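Side-chain contacts in acetyl-CoA acetyltransferase (Elizabethkingia anophelis NUHP1, PDB 6BN2), which probably joins two acetyl-CoA molecules into acetoacetyl-CoA with release of free CoA, as biosynthetic thiolases do: residues D183-Q188 / V330-N335; P236-V241 / T248-N253. All coordinates share one frame; numbering follows the deposited sequence.

Both contacts lie on the same side of the chain's centre, with their own centres about 13 Å apart. Along the sequence contact 2 is nested inside the span that contact 1 closes: helix 179-198 comes first, then the two loop segments 236-241 and 248-253 ahead of strand 258-268, and last helix 328-338. Contact 1 joins a helix of the N-terminal thiolase family region to one of the C-terminal region, whereas contact 2 stays within the N-terminal region. They meet directly where Asn253 ND2 probably hydrogen-bonds to Asp183 OD1 at 3.0 Å. Helix 179-198 thus takes part in both: it packs on helix 328-338 through Phe185 and is tied to the calcium-binding loop through Asp183.

Contact 1: D183-Q188 / V330-N335; sequences DAFAIQ and VGLANN
Phe185 reaches out of helix 179-198 and lays its ring against Gly331 and Leu332 of helix 328-338, and nearly all of the contact passes through this one side chain. The tight part is at the near side of the ring, where Phe185 CD1 lies 3.5 Å from Leu332 CD2, with Leu332 CG close behind. The other leucine methyl does a different job: Leu332 CD1 sits 3.8 Å from Phe185 CB, so the fork of the leucine holds both the root of the phenylalanine and the start of its ring. The two side chains run antiparallel past each other, each heading for the other's helix, and the ring meets its neighbours obliquely. With CG anti to the backbone N (chi1 -180°), the phenyl group extends across to the second helix, and there the ring end rests on glycine backbone, Phe185 CZ standing 3.9 Å from Gly331 CA.

The two helices belong to different halves of the thiolase fold, 179-198 to the N-terminal family region and 328-338 to the C-terminal one, and no hydrogen bond joins these segments. Phe185 also touches Glu325 and Ser328, while Leu332 has Ile177 as a further neighbour.

Beyond this apolar patch the contact thins out. Phe185 and Leu332 both remain partly exposed, and Asn335 ND2 comes no nearer than 4.5 Å to Phe185 CE1. On the buried side of helix 328-338, Asn334 folds back on its own helix: its ND2 donates to Val330 O at 3.1 Å, a bent bond of 136° arriving above the carbonyl plane, from the face opposite to that used by Asn334 N. The same ND2 also bonds to Thr297 O.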
# COMPACT_ATOMS: atom_id res chain seq x y z
N ASP A 183 26.45 5.30 21.51
CA ASP A 183 26.72 4.01 22.15
C ASP A 183 26.02 3.90 23.49
O ASP A 183 25.49 2.83 23.83
CB ASP A 183 28.23 3.82 22.30
CG ASP A 183 28.90 3.38 21.01
OD1 ASP A 183 28.17 3.11 20.02
OD2 ASP A 183 30.15 3.31 20.97
N ALA A 184 26.00 4.98 24.27
CA ALA A 184 25.31 4.94 25.56
C ALA A 184 23.81 4.74 25.37
O ALA A 184 23.18 3.99 26.13
CB ALA A 184 25.59 6.23 26.35
N PHE A 185 23.23 5.40 24.36
CA PHE A 185 21.82 5.18 24.05
C PHE A 185 21.56 3.73 23.67
O PHE A 185 20.58 3.12 24.13
CB PHE A 185 21.39 6.14 22.92
CG PHE A 185 19.93 6.01 22.52
CD1 PHE A 185 18.98 6.92 22.97
CD2 PHE A 185 19.51 4.99 21.66
CE1 PHE A 185 17.65 6.82 22.60
CE2 PHE A 185 18.18 4.87 21.29
CZ PHE A 185 17.24 5.80 21.76
N ALA A 186 22.43 3.16 22.83
CA ALA A 186 22.25 1.78 22.40
C ALA A 186 22.32 0.83 23.58
O ALA A 186 21.46 -0.05 23.73
CB ALA A 186 23.30 1.40 21.35
N ILE A 187 23.33 1.00 24.44
CA ILE A 187 23.46 0.16 25.62
C ILE A 187 22.21 0.27 26.48
O ILE A 187 21.70 -0.73 27.00
CB ILE A 187 24.73 0.53 26.39
CG1 ILE A 187 25.96 0.03 25.63
CG2 ILE A 187 24.68 -0.03 27.81
CD1 ILE A 187 27.27 0.50 26.20
N GLN A 188 21.69 1.49 26.64
CA GLN A 188 20.46 1.64 27.41
C GLN A 188 19.30 0.89 26.76
O GLN A 188 18.49 0.26 27.45
CB GLN A 188 20.13 3.12 27.57
CG GLN A 188 18.83 3.39 28.32
CD GLN A 188 18.88 4.68 29.12
OE1 GLN A 188 19.57 4.77 30.15
NE2 GLN A 188 18.17 5.69 28.65
N VAL A 330 18.91 8.75 15.75
CA VAL A 330 17.55 9.22 15.52
C VAL A 330 16.81 9.35 16.85
O VAL A 330 16.14 10.36 17.11
CB VAL A 330 16.82 8.28 14.55
CG1 VAL A 330 15.31 8.59 14.50
CG2 VAL A 330 17.45 8.41 13.16
N GLY A 331 16.95 8.35 17.72
CA GLY A 331 16.32 8.45 19.03
C GLY A 331 16.81 9.66 19.79
O GLY A 331 16.02 10.45 20.33
N LEU A 332 18.13 9.85 19.81
CA LEU A 332 18.71 10.97 20.54
C LEU A 332 18.30 12.30 19.92
O LEU A 332 18.02 13.26 20.65
CB LEU A 332 20.24 10.85 20.55
CG LEU A 332 20.75 9.71 21.43
CD1 LEU A 332 22.21 9.40 21.15
CD2 LEU A 332 20.56 10.07 22.91
N ALA A 333 18.28 12.39 18.59
CA ALA A 333 17.99 13.67 17.95
C ALA A 333 16.56 14.12 18.22
O ALA A 333 16.32 15.28 18.56
CB ALA A 333 18.22 13.57 16.44
N ASN A 334 15.59 13.21 18.08
CA ASN A 334 14.21 13.62 18.34
C ASN A 334 13.98 13.93 19.81
O ASN A 334 13.23 14.86 20.13
CB ASN A 334 13.24 12.57 17.81
CG ASN A 334 13.16 12.57 16.29
OD1 ASN A 334 12.65 13.52 15.68
ND2 ASN A 334 13.72 11.54 15.66
N ASN A 335 14.62 13.20 20.73
CA ASN A 335 14.51 13.56 22.15
C ASN A 335 15.06 14.96 22.39
O ASN A 335 14.47 15.75 23.13
CB ASN A 335 15.27 12.56 23.04
CG ASN A 335 14.54 11.25 23.23
OD1 ASN A 335 13.44 11.06 22.72
ND2 ASN A 335 15.16 10.33 23.98

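Contact 2: P236-V241 / T248-N253; sequences PTLPTV and TVTAAN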
# COMPACT_ATOMS: atom_id res chain seq x y z
N PRO A 236 32.21 0.05 22.15
CA PRO A 236 33.00 1.26 21.89
C PRO A 236 34.13 1.08 20.89
O PRO A 236 34.78 2.07 20.54
CB PRO A 236 33.57 1.62 23.28
CG PRO A 236 32.85 0.75 24.25
CD PRO A 236 32.45 -0.47 23.51
N THR A 237 34.40 -0.15 20.43
CA THR A 237 35.50 -0.42 19.51
C THR A 237 35.04 -0.81 18.11
O THR A 237 35.89 -0.95 17.23
CB THR A 237 36.39 -1.54 20.07
OG1 THR A 237 35.66 -2.78 20.06
CG2 THR A 237 36.81 -1.23 21.48
N LEU A 238 33.74 -1.00 17.90
CA LEU A 238 33.25 -1.42 16.60
C LEU A 238 33.56 -0.37 15.53
O LEU A 238 33.63 0.83 15.84
CB LEU A 238 31.75 -1.68 16.65
CG LEU A 238 31.27 -2.88 17.46
CD1 LEU A 238 29.77 -2.90 17.43
CD2 LEU A 238 31.81 -4.16 16.87
N PRO A 239 33.73 -0.78 14.28
CA PRO A 239 34.00 0.19 13.21
C PRO A 239 32.75 0.95 12.80
O PRO A 239 31.62 0.47 12.95
CB PRO A 239 34.50 -0.70 12.06
CG PRO A 239 33.80 -2.00 12.29
CD PRO A 239 33.75 -2.17 13.78
N THR A 240 32.97 2.16 12.28
CA THR A 240 31.87 2.99 11.79
C THR A 240 31.57 2.59 10.35
O THR A 240 32.35 2.86 9.44
CB THR A 240 32.22 4.47 11.90
OG1 THR A 240 33.48 4.72 11.25
CG2 THR A 240 32.30 4.88 13.37
N VAL A 241 30.41 1.95 10.14
CA VAL A 241 30.19 1.20 8.92
C VAL A 241 29.73 2.06 7.74
O VAL A 241 29.82 1.61 6.59
CB VAL A 241 29.18 0.07 9.18
CG1 VAL A 241 29.79 -0.97 10.11
CG2 VAL A 241 27.91 0.62 9.78
N THR A 248 30.28 7.85 13.28
CA THR A 248 29.67 7.61 14.58
C THR A 248 28.74 6.40 14.61
O THR A 248 28.58 5.81 15.68
CB THR A 248 28.87 8.85 15.06
OG1 THR A 248 27.75 9.07 14.19
CG2 THR A 248 29.74 10.10 15.10
N VAL A 249 28.15 6.01 13.49
CA VAL A 249 27.14 4.96 13.45
C VAL A 249 27.82 3.61 13.27
O VAL A 249 28.68 3.45 12.39
CB VAL A 249 26.12 5.23 12.33
CG1 VAL A 249 25.09 4.10 12.25
CG2 VAL A 249 25.45 6.60 12.53
N THR A 250 27.43 2.62 14.08
CA THR A 250 28.02 1.28 14.02
C THR A 250 26.92 0.24 13.89
O THR A 250 25.72 0.53 13.98
CB THR A 250 28.84 0.94 15.26
OG1 THR A 250 27.95 0.76 16.37
CG2 THR A 250 29.86 2.03 15.59
N ALA A 251 27.35 -1.02 13.71
CA ALA A 251 26.38 -2.11 13.66
C ALA A 251 25.63 -2.25 14.97
O ALA A 251 24.49 -2.72 14.98
CB ALA A 251 27.09 -3.43 13.31
N ALA A 252 26.24 -1.86 16.09
CA ALA A 252 25.60 -2.01 17.39
C ALA A 252 24.67 -0.86 17.74
O ALA A 252 23.69 -1.08 18.46
CB ALA A 252 26.64 -2.13 18.50
N ASN A 253 24.96 0.36 17.29
CA ASN A 253 24.10 1.48 17.66
C ASN A 253 23.12 1.85 16.56
O ASN A 253 22.28 2.74 16.76
CB ASN A 253 24.95 2.69 18.15
CG ASN A 253 25.77 3.37 17.04
OD1 ASN A 253 25.36 3.41 15.88
ND2 ASN A 253 26.90 3.96 17.42
O HOH W 1 30.11 -1.75 13.42
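The calcium-binding loop leading to strand 258-268 folds against a preceding stretch of the same long connection, and Ala252, in segment 248-253, is one of the residues at the metal site. The packing is tightest beside that residue: Leu238 CD1 presses on Ala252 CB at 3.4 Å, closer than usual for two carbons. Further along, the Thr250 methyl, CG2, lies 3.5 Å from Pro239 O. The Thr240 methyl, CG2, lies 3.6 Å from Thr248 N, while Thr240 OG1 hydrogen-bonds to Gln243 O.

Two polar links join the backbones. Val241 N donates to Val249 O over 3.2 Å, in the carbonyl plane, and the CA-H of Thr240 approaches the same oxygen. A water bridges Pro239 O and Ala251 N, donating a hydrogen bond to Pro239 O at 2.7 Å and accepting one from Ala251 N.

Inside 248-253 the turn is gripped by two side chains. Asn253 spans the loop like a brace: its ND2 donates to Thr248 O, which lies in the amide plane, at 3.0 Å, while its OD1 accepts a hydrogen bond from Thr250 N, nearly straight at 171° but coming from above that plane. Thr250 returns the favour: chi1 of 71° tucks OG1 back over its own main chain, where it accepts from Asn253 N, three residues on, which makes an ST motif next to the calcium site.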